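Enterochelin esterase (Salmonella enterica subsp. enterica serovar Typhimurium, PDB 3MGA) probably hydrolyses the ester bonds of ferric enterobactin, the iron-loaded siderophore also called enterochelin. Local coordinates at residues R202-L207 / G234-L239; A198-P203 / V273-D278; I98-D103 / R125-Q130. All coordinates share one frame; numbering follows the deposited sequence.

Contact 1: R202-L207 / G234-L239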
ATOM      1  N   ARG A 202     -20.087  18.360  -2.953  1.00 50.11           N
ATOM      2  CA  ARG A 202     -19.332  17.151  -2.609  1.00 47.15           C
ATOM      3  C   ARG A 202     -17.985  17.106  -3.295  1.00 43.86           C
ATOM      4  O   ARG A 202     -17.906  17.294  -4.505  1.00 43.25           O
ATOM      5  CB  ARG A 202     -20.031  15.919  -3.126  1.00 46.32           C
ATOM      6  CG  ARG A 202     -21.369  15.533  -2.573  1.00 49.38           C
ATOM      7  CD  ARG A 202     -21.886  14.551  -3.602  1.00 51.20           C
ATOM      8  NE  ARG A 202     -23.008  13.732  -3.210  1.00 53.52           N
ATOM      9  CZ  ARG A 202     -23.680  12.973  -4.066  1.00 54.58           C
ATOM     10  NH1 ARG A 202     -23.364  12.975  -5.357  1.00 52.72           N
ATOM     11  NH2 ARG A 202     -24.695  12.240  -3.643  1.00 60.86           N
ATOM     12  N   PRO A 203     -16.920  16.845  -2.533  1.00 41.93           N
ATOM     13  CA  PRO A 203     -15.627  16.710  -3.169  1.00 40.65           C
ATOM     14  C   PRO A 203     -15.508  15.356  -3.877  1.00 39.15           C
ATOM     15  O   PRO A 203     -16.097  14.361  -3.427  1.00 37.50           O
ATOM     16  CB  PRO A 203     -14.664  16.732  -1.988  1.00 41.51           C
ATOM     17  CG  PRO A 203     -15.456  16.206  -0.854  1.00 41.09           C
ATOM     18  CD  PRO A 203     -16.825  16.739  -1.067  1.00 41.15           C
ATOM     19  N   LEU A 204     -14.764  15.343  -4.977  1.00 38.46           N
ATOM     20  CA  LEU A 204     -14.473  14.141  -5.738  1.00 36.37           C
ATOM     21  C   LEU A 204     -13.085  13.677  -5.311  1.00 36.16           C
ATOM     22  O   LEU A 204     -12.169  14.498  -5.152  1.00 35.17           O
ATOM     23  CB  LEU A 204     -14.431  14.431  -7.239  1.00 37.02           C
ATOM     24  CG  LEU A 204     -13.880  13.285  -8.112  1.00 36.11           C
ATOM     25  CD1 LEU A 204     -14.793  12.054  -8.044  1.00 34.02           C
ATOM     26  CD2 LEU A 204     -13.713  13.728  -9.561  1.00 37.51           C
ATOM     27  N   ALA A 205     -12.937  12.366  -5.141  1.00 34.41           N
ATOM     28  CA  ALA A 205     -11.673  11.771  -4.759  1.00 33.44           C
ATOM     29  C   ALA A 205     -11.404  10.607  -5.694  1.00 33.51           C
ATOM     30  O   ALA A 205     -12.210   9.676  -5.783  1.00 34.00           O
ATOM     31  CB  ALA A 205     -11.722  11.292  -3.298  1.00 33.13           C
ATOM     32  N   ILE A 206     -10.285  10.662  -6.410  1.00 33.04           N
ATOM     33  CA  ILE A 206      -9.930   9.589  -7.319  1.00 32.71           C
ATOM     34  C   ILE A 206      -8.885   8.667  -6.707  1.00 31.92           C
ATOM     35  O   ILE A 206      -7.814   9.109  -6.282  1.00 31.01           O
ATOM     36  CB  ILE A 206      -9.393  10.125  -8.642  1.00 33.71           C
ATOM     37  CG1 ILE A 206     -10.473  10.941  -9.356  1.00 33.99           C
ATOM     38  CG2 ILE A 206      -8.943   8.976  -9.533  1.00 31.93           C
ATOM     39  CD1 ILE A 206     -10.011  11.508 -10.691  1.00 36.19           C
ATOM     40  N   LEU A 207      -9.207   7.380  -6.661  1.00 31.51           N
ATOM     41  CA  LEU A 207      -8.293   6.386  -6.129  1.00 30.98           C
ATOM     42  C   LEU A 207      -7.798   5.454  -7.221  1.00 30.84           C
ATOM     43  O   LEU A 207      -8.580   4.734  -7.850  1.00 30.26           O
ATOM     44  CB  LEU A 207      -8.922   5.591  -4.987  1.00 30.80           C
ATOM     45  CG  LEU A 207      -9.008   6.260  -3.609  1.00 31.45           C
ATOM     46  CD1 LEU A 207      -9.822   7.536  -3.619  1.00 34.09           C
ATOM     47  CD2 LEU A 207      -9.598   5.279  -2.619  1.00 34.63           C
ATOM     48  N   GLY A 234     -19.438  14.291   3.066  1.00 40.91           N
ATOM     49  CA  GLY A 234     -20.123  13.446   2.101  1.00 40.23           C
ATOM     50  C   GLY A 234     -19.395  13.686   0.791  1.00 38.75           C
ATOM     51  O   GLY A 234     -19.255  14.826   0.367  1.00 40.47           O
ATOM     52  N   ALA A 235     -18.923  12.624   0.155  1.00 37.60           N
ATOM     53  CA  ALA A 235     -18.143  12.759  -1.069  1.00 36.97           C
ATOM     54  C   ALA A 235     -18.545  11.782  -2.144  1.00 35.82           C
ATOM     55  O   ALA A 235     -19.482  11.018  -1.980  1.00 35.31           O
ATOM     56  CB  ALA A 235     -16.651  12.569  -0.742  1.00 35.68           C
ATOM     57  N   VAL A 236     -17.815  11.850  -3.256  1.00 36.13           N
ATOM     58  CA  VAL A 236     -17.991  10.976  -4.403  1.00 34.93           C
ATOM     59  C   VAL A 236     -16.645  10.323  -4.631  1.00 34.30           C
ATOM     60  O   VAL A 236     -15.681  11.006  -4.957  1.00 35.35           O
ATOM     61  CB  VAL A 236     -18.381  11.777  -5.676  1.00 36.54           C
ATOM     62  CG1 VAL A 236     -18.348  10.872  -6.932  1.00 31.65           C
ATOM     63  CG2 VAL A 236     -19.743  12.433  -5.499  1.00 34.31           C
ATOM     64  N   TYR A 237     -16.577   9.006  -4.453  1.00 34.24           N
ATOM     65  CA  TYR A 237     -15.330   8.255  -4.626  1.00 33.33           C
ATOM     66  C   TYR A 237     -15.275   7.484  -5.947  1.00 33.66           C
ATOM     67  O   TYR A 237     -16.174   6.720  -6.253  1.00 34.11           O
ATOM     68  CB  TYR A 237     -15.147   7.286  -3.462  1.00 33.52           C
ATOM     69  CG  TYR A 237     -15.020   7.968  -2.122  1.00 32.96           C
ATOM     70  CD1 TYR A 237     -13.780   8.372  -1.639  1.00 33.83           C
ATOM     71  CD2 TYR A 237     -16.134   8.212  -1.342  1.00 33.58           C
ATOM     72  CE1 TYR A 237     -13.659   9.000  -0.413  1.00 33.04           C
ATOM     73  CE2 TYR A 237     -16.021   8.834  -0.113  1.00 34.59           C
ATOM     74  CZ  TYR A 237     -14.783   9.230   0.343  1.00 30.60           C
ATOM     75  OH  TYR A 237     -14.676   9.854   1.561  1.00 28.29           O
ATOM     76  N   LEU A 238     -14.198   7.688  -6.712  1.00 33.79           N
ATOM     77  CA  LEU A 238     -14.001   7.028  -7.991  1.00 33.33           C
ATOM     78  C   LEU A 238     -12.776   6.104  -7.978  1.00 33.27           C
ATOM     79  O   LEU A 238     -11.639   6.566  -7.937  1.00 34.04           O
ATOM     80  CB  LEU A 238     -13.832   8.082  -9.066  1.00 34.78           C
ATOM     81  CG  LEU A 238     -13.672   7.607 -10.498  1.00 36.30           C
ATOM     82  CD1 LEU A 238     -14.880   6.771 -10.914  1.00 38.14           C
ATOM     83  CD2 LEU A 238     -13.498   8.805 -11.409  1.00 39.65           C
ATOM     84  N   LEU A 239     -13.003   4.795  -8.006  1.00 32.45           N
ATOM     85  CA  LEU A 239     -11.893   3.846  -8.022  1.00 32.00           C
ATOM     86  C   LEU A 239     -11.653   3.401  -9.443  1.00 32.31           C
ATOM     87  O   LEU A 239     -12.569   2.890 -10.089  1.00 32.47           O
ATOM     88  CB  LEU A 239     -12.163   2.649  -7.119  1.00 31.91           C
ATOM     89  CG  LEU A 239     -12.011   2.865  -5.611  1.00 31.05           C
ATOM     90  CD1 LEU A 239     -12.829   4.029  -5.096  1.00 27.97           C
ATOM     91  CD2 LEU A 239     -12.402   1.571  -4.904  1.00 33.04           C
TER
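Val-236 is held through both its N and its O by segment 202-207: its N donates to Pro-203 O at 3.0 Å, and its O accepts from Ala-205 N. The parallel pairing continues with Leu-238 N to Ala-205 O, almost straight at 176°, and closes with Leu-207 N to Leu-238 O at 2.9 Å. The axes of strands 204-207 and 236-239 approach to 4.8 Å, with directions 19° apart.

Packing is close on the face of Leu-204, Ile-206, Val-236 and Leu-238, which helix 256-273 covers. With CG anti to the backbone N (chi1 169°), Leu-204 brings CD1 across to the neighbouring strand, 3.4 Å from Val-236 O and 3.9 Å from Val-236 CG1. On the other face the methyl of Ala-205 lies 3.9 Å from Tyr-237 CD1, and Leu-207 CB meets Leu-239 CG.

The end at Gly-234, partly exposed, is looser in its pairing: no backbone hydrogen bond joins the segments before Val-236, although Pro-203 packs on Gly-234 O and Ala-235 CB. Here the extended Arg-202 chain crosses Val-236 at about a right angle, with Arg-202 CD 3.6 Å from Val-236 CG2, while its guanidinium donates to Gly-195 O through NH2 and to Pro-275 O through NH1.

Buried peptide groups are thus satisfied partly by each other and partly by strand 284-288, as expected inside the central sheet of an alpha/beta-hydrolase fold, and the one charged group stays at the strand entrance.

Contact 2: A198-P203 / V273-D278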
ATOM      1  N   ALA A 198     -26.161  18.966  -0.487  1.00 67.00           N
ATOM      2  CA  ALA A 198     -25.393  19.765  -1.448  1.00 66.21           C
ATOM      3  C   ALA A 198     -24.515  18.869  -2.335  1.00 63.08           C
ATOM      4  O   ALA A 198     -23.290  18.850  -2.184  1.00 60.62           O
ATOM      5  CB  ALA A 198     -24.542  20.798  -0.716  1.00 66.59           C
ATOM      6  N   PRO A 199     -25.149  18.115  -3.253  1.00 62.23           N
ATOM      7  CA  PRO A 199     -24.443  17.207  -4.165  1.00 59.81           C
ATOM      8  C   PRO A 199     -23.351  17.895  -4.984  1.00 59.07           C
ATOM      9  O   PRO A 199     -22.285  17.317  -5.188  1.00 56.61           O
ATOM     10  CB  PRO A 199     -25.551  16.701  -5.104  1.00 60.73           C
ATOM     11  CG  PRO A 199     -26.826  16.983  -4.426  1.00 61.96           C
ATOM     12  CD  PRO A 199     -26.605  18.133  -3.500  1.00 64.07           C
ATOM     13  N   GLU A 200     -23.618  19.122  -5.437  1.00 60.60           N
ATOM     14  CA  GLU A 200     -22.654  19.875  -6.248  1.00 61.06           C
ATOM     15  C   GLU A 200     -21.468  20.413  -5.439  1.00 59.07           C
ATOM     16  O   GLU A 200     -20.509  20.918  -6.017  1.00 58.90           O
ATOM     17  CB  GLU A 200     -23.328  21.025  -7.022  1.00 64.55           C
ATOM     18  CG  GLU A 200     -24.309  20.600  -8.136  1.00 68.97           C
ATOM     19  CD  GLU A 200     -25.628  20.012  -7.625  1.00 74.24           C
ATOM     20  OE1 GLU A 200     -25.927  20.148  -6.415  1.00 77.70           O
ATOM     21  OE2 GLU A 200     -26.376  19.434  -8.450  1.00 75.67           O
ATOM     22  N   GLU A 201     -21.534  20.311  -4.112  1.00 57.72           N
ATOM     23  CA  GLU A 201     -20.438  20.755  -3.243  1.00 56.88           C
ATOM     24  C   GLU A 201     -19.558  19.573  -2.832  1.00 52.78           C
ATOM     25  O   GLU A 201     -18.418  19.758  -2.411  1.00 51.50           O
ATOM     26  CB  GLU A 201     -20.988  21.466  -2.002  1.00 58.98           C
ATOM     27  CG  GLU A 201     -21.805  22.725  -2.317  1.00 64.36           C
ATOM     28  CD  GLU A 201     -20.976  23.842  -2.949  1.00 69.31           C
ATOM     29  OE1 GLU A 201     -19.740  23.871  -2.760  1.00 71.74           O
ATOM     30  OE2 GLU A 201     -21.570  24.712  -3.618  1.00 75.24           O
ATOM     31  N   ARG A 202     -20.087  18.360  -2.953  1.00 50.11           N
ATOM     32  CA  ARG A 202     -19.332  17.151  -2.609  1.00 47.15           C
ATOM     33  C   ARG A 202     -17.985  17.106  -3.295  1.00 43.86           C
ATOM     34  O   ARG A 202     -17.906  17.294  -4.505  1.00 43.25           O
ATOM     35  CB  ARG A 202     -20.031  15.919  -3.126  1.00 46.32           C
ATOM     36  CG  ARG A 202     -21.369  15.533  -2.573  1.00 49.38           C
ATOM     37  CD  ARG A 202     -21.886  14.551  -3.602  1.00 51.20           C
ATOM     38  NE  ARG A 202     -23.008  13.732  -3.210  1.00 53.52           N
ATOM     39  CZ  ARG A 202     -23.680  12.973  -4.066  1.00 54.58           C
ATOM     40  NH1 ARG A 202     -23.364  12.975  -5.357  1.00 52.72           N
ATOM     41  NH2 ARG A 202     -24.695  12.240  -3.643  1.00 60.86           N
ATOM     42  N   PRO A 203     -16.920  16.845  -2.533  1.00 41.93           N
ATOM     43  CA  PRO A 203     -15.627  16.710  -3.169  1.00 40.65           C
ATOM     44  C   PRO A 203     -15.508  15.356  -3.877  1.00 39.15           C
ATOM     45  O   PRO A 203     -16.097  14.361  -3.427  1.00 37.50           O
ATOM     46  CB  PRO A 203     -14.664  16.732  -1.988  1.00 41.51           C
ATOM     47  CG  PRO A 203     -15.456  16.206  -0.854  1.00 41.09           C
ATOM     48  CD  PRO A 203     -16.825  16.739  -1.067  1.00 41.15           C
ATOM     49  N   VAL A 273     -23.903  10.840 -13.797  1.00 48.22           N
ATOM     50  CA  VAL A 273     -24.620   9.965 -12.860  1.00 48.60           C
ATOM     51  C   VAL A 273     -24.791  10.577 -11.468  1.00 49.00           C
ATOM     52  O   VAL A 273     -25.811  10.347 -10.828  1.00 50.41           O
ATOM     53  CB  VAL A 273     -23.989   8.532 -12.765  1.00 47.41           C
ATOM     54  CG1 VAL A 273     -24.154   7.806 -14.098  1.00 47.81           C
ATOM     55  CG2 VAL A 273     -22.535   8.579 -12.340  1.00 42.55           C
ATOM     56  N   THR A 274     -23.792  11.320 -10.995  1.00 48.77           N
ATOM     57  CA  THR A 274     -23.863  12.005  -9.692  1.00 49.57           C
ATOM     58  C   THR A 274     -23.014  13.279  -9.700  1.00 48.46           C
ATOM     59  O   THR A 274     -21.855  13.252 -10.122  1.00 47.42           O
ATOM     60  CB  THR A 274     -23.405  11.124  -8.510  1.00 48.55           C
ATOM     61  OG1 THR A 274     -22.062  10.666  -8.729  1.00 48.75           O
ATOM     62  CG2 THR A 274     -24.340   9.933  -8.326  1.00 52.39           C
ATOM     63  N   PRO A 275     -23.582  14.395  -9.223  1.00 47.83           N
ATOM     64  CA  PRO A 275     -22.840  15.656  -9.205  1.00 47.66           C
ATOM     65  C   PRO A 275     -21.666  15.705  -8.221  1.00 45.06           C
ATOM     66  O   PRO A 275     -21.661  14.998  -7.224  1.00 42.35           O
ATOM     67  CB  PRO A 275     -23.899  16.693  -8.779  1.00 50.07           C
ATOM     68  CG  PRO A 275     -25.225  16.013  -8.858  1.00 49.76           C
ATOM     69  CD  PRO A 275     -24.962  14.549  -8.726  1.00 50.55           C
ATOM     70  N   PHE A 276     -20.673  16.533  -8.542  1.00 45.88           N
ATOM     71  CA  PHE A 276     -19.507  16.765  -7.676  1.00 45.10           C
ATOM     72  C   PHE A 276     -18.890  18.139  -7.984  1.00 46.51           C
ATOM     73  O   PHE A 276     -19.083  18.690  -9.071  1.00 47.69           O
ATOM     74  CB  PHE A 276     -18.465  15.640  -7.764  1.00 43.34           C
ATOM     75  CG  PHE A 276     -17.900  15.429  -9.137  1.00 42.66           C
ATOM     76  CD1 PHE A 276     -16.860  16.230  -9.608  1.00 41.00           C
ATOM     77  CD2 PHE A 276     -18.375  14.402  -9.946  1.00 40.49           C
ATOM     78  CE1 PHE A 276     -16.328  16.033 -10.870  1.00 41.93           C
ATOM     79  CE2 PHE A 276     -17.844  14.191 -11.212  1.00 38.85           C
ATOM     80  CZ  PHE A 276     -16.818  15.010 -11.676  1.00 41.69           C
ATOM     81  N   SER A 277     -18.151  18.676  -7.017  1.00 46.60           N
ATOM     82  CA  SER A 277     -17.530  20.002  -7.134  1.00 47.79           C
ATOM     83  C   SER A 277     -16.442  20.155  -8.199  1.00 48.31           C
ATOM     84  O   SER A 277     -15.624  19.247  -8.428  1.00 44.82           O
ATOM     85  CB  SER A 277     -16.928  20.414  -5.786  1.00 47.69           C
ATOM     86  OG  SER A 277     -16.277  21.672  -5.882  1.00 49.59           O
ATOM     87  N   ASP A 278     -16.433  21.338  -8.821  1.00 50.80           N
ATOM     88  CA  ASP A 278     -15.443  21.687  -9.839  1.00 51.91           C
ATOM     89  C   ASP A 278     -14.277  22.443  -9.212  1.00 51.74           C
ATOM     90  O   ASP A 278     -13.358  22.863  -9.907  1.00 51.88           O
ATOM     91  CB  ASP A 278     -16.084  22.498 -10.968  1.00 55.00           C
ATOM     92  CG  ASP A 278     -16.954  21.644 -11.875  1.00 58.25           C
ATOM     93  OD1 ASP A 278     -16.699  20.419 -11.956  1.00 63.30           O
ATOM     94  OD2 ASP A 278     -17.875  22.193 -12.521  1.00 62.80           O
TER
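Arg-202 meets segment 273-278 with both its backbone and its side chain. Its carbonyl O accepts from Ser-277 N at 2.9 Å in a nearly straight bond (174°). Its NH1 reaches back to Pro-275 O at 3.2 Å; that oxygen lies near the guanidinium plane, and the nitrogen lies in the plane of the Pro-275 carbonyl. The two bonds bracket Phe-276. NH1 also sits 3.7 Å from Thr-274 CB.

Around this pair the Pro-275 ring fills the next layer. Its CG rests 3.8 Å from Pro-199 CB and 3.6 Å from Glu-200 OE2, for the Glu-200 chain bends at chi2 (72°) and brings its carboxylate obliquely against CB and CG of the proline. Ser-277 CA makes a strongly bent CH...O contact of 3.3 Å with Glu-200 O.

Further out, residues 199-201 form a short turn of helical conformation, closed by Glu-201 N to Ala-198 O at 3.0 Å, which presents Pro-199 and Glu-200 to Pro-275. Pro-199 CB lies over one face of the Arg-202 guanidinium, offset toward its rim, Ser-277 OG bonds to Asp-279 N, and a salt bridge ties Glu-201 to Arg-282. Phe-276 packs on Val-270 and Arg-271 of helix 256-273, while its CB stays against Arg-202 O.

Two connections of the alpha/beta-hydrolase fold are pinned together in this way: the loop entering strand 204-207 and the one leading from helix 256-273 to strand 284-288, which lies beside that strand, parallel to it, in the central sheet.

Contact 3: I98-D103 / R125-Q130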
ATOM      1  N   ILE A  98       6.618 -19.456   3.108  1.00 49.85           N
ATOM      2  CA  ILE A  98       6.843 -20.200   1.882  1.00 51.33           C
ATOM      3  C   ILE A  98       7.471 -21.555   2.221  1.00 54.23           C
ATOM      4  O   ILE A  98       8.692 -21.736   2.101  1.00 54.55           O
ATOM      5  CB  ILE A  98       7.756 -19.444   0.910  1.00 51.81           C
ATOM      6  CG1 ILE A  98       7.269 -18.007   0.714  1.00 49.45           C
ATOM      7  CG2 ILE A  98       7.837 -20.191  -0.424  1.00 51.55           C
ATOM      8  CD1 ILE A  98       8.117 -17.206  -0.230  1.00 51.46           C
ATOM      9  N   PRO A  99       6.636 -22.513   2.663  1.00 55.44           N
ATOM     10  CA  PRO A  99       7.136 -23.841   2.988  1.00 57.89           C
ATOM     11  C   PRO A  99       7.377 -24.619   1.703  1.00 60.39           C
ATOM     12  O   PRO A  99       6.436 -24.846   0.944  1.00 62.67           O
ATOM     13  CB  PRO A  99       6.005 -24.455   3.815  1.00 57.77           C
ATOM     14  CG  PRO A  99       4.785 -23.737   3.399  1.00 57.25           C
ATOM     15  CD  PRO A  99       5.187 -22.388   2.893  1.00 54.55           C
ATOM     16  N   THR A 100       8.629 -25.006   1.459  1.00 61.74           N
ATOM     17  CA  THR A 100       8.992 -25.724   0.239  1.00 64.20           C
ATOM     18  C   THR A 100      10.015 -26.830   0.460  1.00 66.92           C
ATOM     19  O   THR A 100      10.693 -26.871   1.486  1.00 66.80           O
ATOM     20  CB  THR A 100       9.597 -24.762  -0.807  1.00 63.80           C
ATOM     21  OG1 THR A 100      10.032 -25.514  -1.952  1.00 66.28           O
ATOM     22  CG2 THR A 100      10.792 -24.010  -0.222  1.00 61.08           C
ATOM     23  N   GLU A 101      10.104 -27.720  -0.525  1.00 69.72           N
ATOM     24  CA  GLU A 101      11.059 -28.821  -0.517  1.00 73.34           C
ATOM     25  C   GLU A 101      12.310 -28.387  -1.262  1.00 74.20           C
ATOM     26  O   GLU A 101      13.330 -29.069  -1.223  1.00 77.20           O
ATOM     27  CB  GLU A 101      10.485 -30.048  -1.232  1.00 76.24           C
ATOM     28  CG  GLU A 101       9.203 -30.615  -0.641  1.00 77.42           C
ATOM     29  CD  GLU A 101       8.679 -31.805  -1.432  1.00 82.33           C
ATOM     30  OE1 GLU A 101       9.297 -32.165  -2.458  1.00 84.55           O
ATOM     31  OE2 GLU A 101       7.648 -32.383  -1.030  1.00 86.08           O
ATOM     32  N   ARG A 102      12.220 -27.258  -1.962  1.00 73.11           N
ATOM     33  CA  ARG A 102      13.341 -26.742  -2.740  1.00 73.88           C
ATOM     34  C   ARG A 102      14.408 -26.117  -1.857  1.00 72.56           C
ATOM     35  O   ARG A 102      14.103 -25.517  -0.821  1.00 70.87           O
ATOM     36  CB  ARG A 102      12.860 -25.691  -3.745  1.00 73.10           C
ATOM     37  CG  ARG A 102      11.836 -26.193  -4.753  1.00 75.41           C
ATOM     38  CD  ARG A 102      11.457 -25.087  -5.727  1.00 76.26           C
ATOM     39  NE  ARG A 102      12.596 -24.659  -6.541  1.00 78.74           N
ATOM     40  CZ  ARG A 102      12.563 -23.662  -7.425  1.00 79.89           C
ATOM     41  NH1 ARG A 102      11.447 -22.961  -7.613  1.00 80.15           N
ATOM     42  NH2 ARG A 102      13.656 -23.355  -8.118  1.00 80.72           N
ATOM     43  N   ASP A 103      15.660 -26.263  -2.281  1.00 73.53           N
ATOM     44  CA  ASP A 103      16.800 -25.690  -1.571  1.00 72.86           C
ATOM     45  C   ASP A 103      17.882 -25.232  -2.556  1.00 74.82           C
ATOM     46  O   ASP A 103      19.056 -25.126  -2.193  1.00 76.52           O
ATOM     47  CB  ASP A 103      17.363 -26.700  -0.564  1.00 73.66           C
ATOM     48  CG  ASP A 103      17.803 -28.008  -1.218  1.00 76.56           C
ATOM     49  OD1 ASP A 103      17.806 -28.100  -2.464  1.00 75.02           O
ATOM     50  OD2 ASP A 103      18.147 -28.951  -0.475  1.00 76.72           O
ATOM     51  N   ARG A 125      11.056 -14.297  -6.854  1.00 68.69           N
ATOM     52  CA  ARG A 125      10.079 -14.497  -7.928  1.00 73.84           C
ATOM     53  C   ARG A 125       9.805 -15.985  -8.164  1.00 75.41           C
ATOM     54  O   ARG A 125       8.734 -16.351  -8.664  1.00 78.59           O
ATOM     55  CB  ARG A 125      10.520 -13.834  -9.243  1.00 80.38           C
ATOM     56  CG  ARG A 125      10.509 -12.309  -9.236  1.00 82.85           C
ATOM     57  CD  ARG A 125      10.773 -11.755 -10.638  1.00 93.26           C
ATOM     58  NE  ARG A 125      10.755 -10.289 -10.679  1.00 96.95           N
ATOM     59  CZ  ARG A 125      11.827  -9.502 -10.557  1.00 98.01           C
ATOM     60  NH1 ARG A 125      13.043 -10.018 -10.389  1.00 97.00           N
ATOM     61  NH2 ARG A 125      11.682  -8.183 -10.610  1.00100.65           N
ATOM     62  N   GLN A 126      10.774 -16.834  -7.820  1.00 73.88           N
ATOM     63  CA  GLN A 126      10.620 -18.287  -7.975  1.00 76.69           C
ATOM     64  C   GLN A 126       9.945 -18.966  -6.776  1.00 71.49           C
ATOM     65  O   GLN A 126       9.420 -20.069  -6.908  1.00 74.88           O
ATOM     66  CB  GLN A 126      11.966 -18.968  -8.303  1.00 79.92           C
ATOM     67  CG  GLN A 126      12.359 -18.959  -9.801  1.00 89.25           C
ATOM     68  CD  GLN A 126      12.471 -17.569 -10.419  1.00 92.08           C
ATOM     69  OE1 GLN A 126      12.535 -16.564  -9.717  1.00 90.41           O
ATOM     70  NE2 GLN A 126      12.507 -17.517 -11.746  1.00 98.33           N
ATOM     71  N   LEU A 127       9.935 -18.309  -5.620  1.00 64.95           N
ATOM     72  CA  LEU A 127       9.319 -18.892  -4.419  1.00 60.84           C
ATOM     73  C   LEU A 127       7.930 -18.327  -4.075  1.00 58.05           C
ATOM     74  O   LEU A 127       7.012 -19.095  -3.794  1.00 57.28           O
ATOM     75  CB  LEU A 127      10.259 -18.740  -3.222  1.00 57.02           C
ATOM     76  CG  LEU A 127      11.583 -19.497  -3.328  1.00 57.76           C
ATOM     77  CD1 LEU A 127      12.501 -19.153  -2.172  1.00 50.68           C
ATOM     78  CD2 LEU A 127      11.330 -20.998  -3.391  1.00 61.16           C
ATOM     79  N   LEU A 128       7.777 -17.002  -4.117  1.00 56.96           N
ATOM     80  CA  LEU A 128       6.491 -16.338  -3.776  1.00 56.55           C
ATOM     81  C   LEU A 128       5.217 -16.954  -4.369  1.00 60.52           C
ATOM     82  O   LEU A 128       4.168 -16.899  -3.732  1.00 59.72           O
ATOM     83  CB  LEU A 128       6.542 -14.833  -4.080  1.00 56.47           C
ATOM     84  CG  LEU A 128       7.427 -13.994  -3.143  1.00 53.45           C
ATOM     85  CD1 LEU A 128       7.486 -12.549  -3.604  1.00 53.72           C
ATOM     86  CD2 LEU A 128       6.929 -14.067  -1.706  1.00 47.02           C
ATOM     87  N   PRO A 129       5.281 -17.525  -5.585  1.00 66.08           N
ATOM     88  CA  PRO A 129       4.036 -18.146  -6.045  1.00 70.83           C
ATOM     89  C   PRO A 129       3.575 -19.289  -5.119  1.00 69.92           C
ATOM     90  O   PRO A 129       2.387 -19.626  -5.105  1.00 72.74           O
ATOM     91  CB  PRO A 129       4.398 -18.679  -7.436  1.00 77.29           C
ATOM     92  CG  PRO A 129       5.480 -17.771  -7.910  1.00 77.43           C
ATOM     93  CD  PRO A 129       6.270 -17.398  -6.671  1.00 69.51           C
ATOM     94  N   GLN A 130       4.513 -19.867  -4.364  1.00 66.80           N
ATOM     95  CA  GLN A 130       4.224 -20.955  -3.429  1.00 66.37           C
ATOM     96  C   GLN A 130       3.886 -20.430  -2.025  1.00 61.17           C
ATOM     97  O   GLN A 130       3.560 -21.214  -1.125  1.00 61.62           O
ATOM     98  CB  GLN A 130       5.431 -21.899  -3.332  1.00 68.13           C
ATOM     99  CG  GLN A 130       5.832 -22.576  -4.651  1.00 75.52           C
ATOM    100  CD  GLN A 130       7.047 -23.501  -4.510  1.00 78.91           C
ATOM    101  OE1 GLN A 130       7.804 -23.422  -3.540  1.00 76.15           O
ATOM    102  NE2 GLN A 130       7.239 -24.373  -5.492  1.00 88.11           N
TER
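Ile-98 drives its side chain into the turn that ends helix 117-127, and it has the largest buried surface in the contact. Its two branches divide the work: CG2 lies 3.6 Å from Leu-127 O and 4.0 Å from Leu-127 CB, while CD1, at the end of an extended CG1 arm (chi2 -180°), reaches Leu-128 CD2 at 3.7 Å. Leu-127 O is also the acceptor for Gln-130 N at 2.7 Å, the bond that leads into the 3-10 segment 128-130.

That turn packs against the end of strand 92-100 in the N-terminal domain, whose sequence family belongs to the E-set clan of immunoglobulin-like folds. Trp-54 of the adjoining strand 52-57 touches both Ile-98 and Leu-127.

Gln-130, at the solvent-exposed side, sets CB against Ile-98 CG2 and extends its chain to Thr-100, whose OG1 gives OE1 a weak hydrogen bond of 3.4 Å. The same hydroxyl accepts from Arg-102 N at 2.8 Å, making an ST turn where the chain leaves the strand. From this turn Arg-102, bent at chi3 (64°), brings NH1 obliquely near Gln-126 O, 3.6 Å away, a proximity and not a hydrogen bond; its NE has a long, weak ion pair with Asp-104.

How the contacts relate
From the N terminus, contact 3 comes first: it closes the loop from strand 92-100 through helix 117-127 within the N-terminal domain, and is complete before the other two begin. Contacts 2 and 1 then start from one stretch around Arg-202 and Pro-203. Contact 1 closes the shorter loop, reaching strand 236-240 by way of two helices; contact 2 spans that loop and goes on past helix 256-273 to segment 273-278. They touch where Leu-204 packs on Phe-276 and Val-236 on both Phe-276 and Pro-275, joining the sheet to its peripheral loops. Contact 3 lies on the opposite side of the chain's centre, its centre about 40 Å from that of contact 1 and 49 Å from that of contact 2.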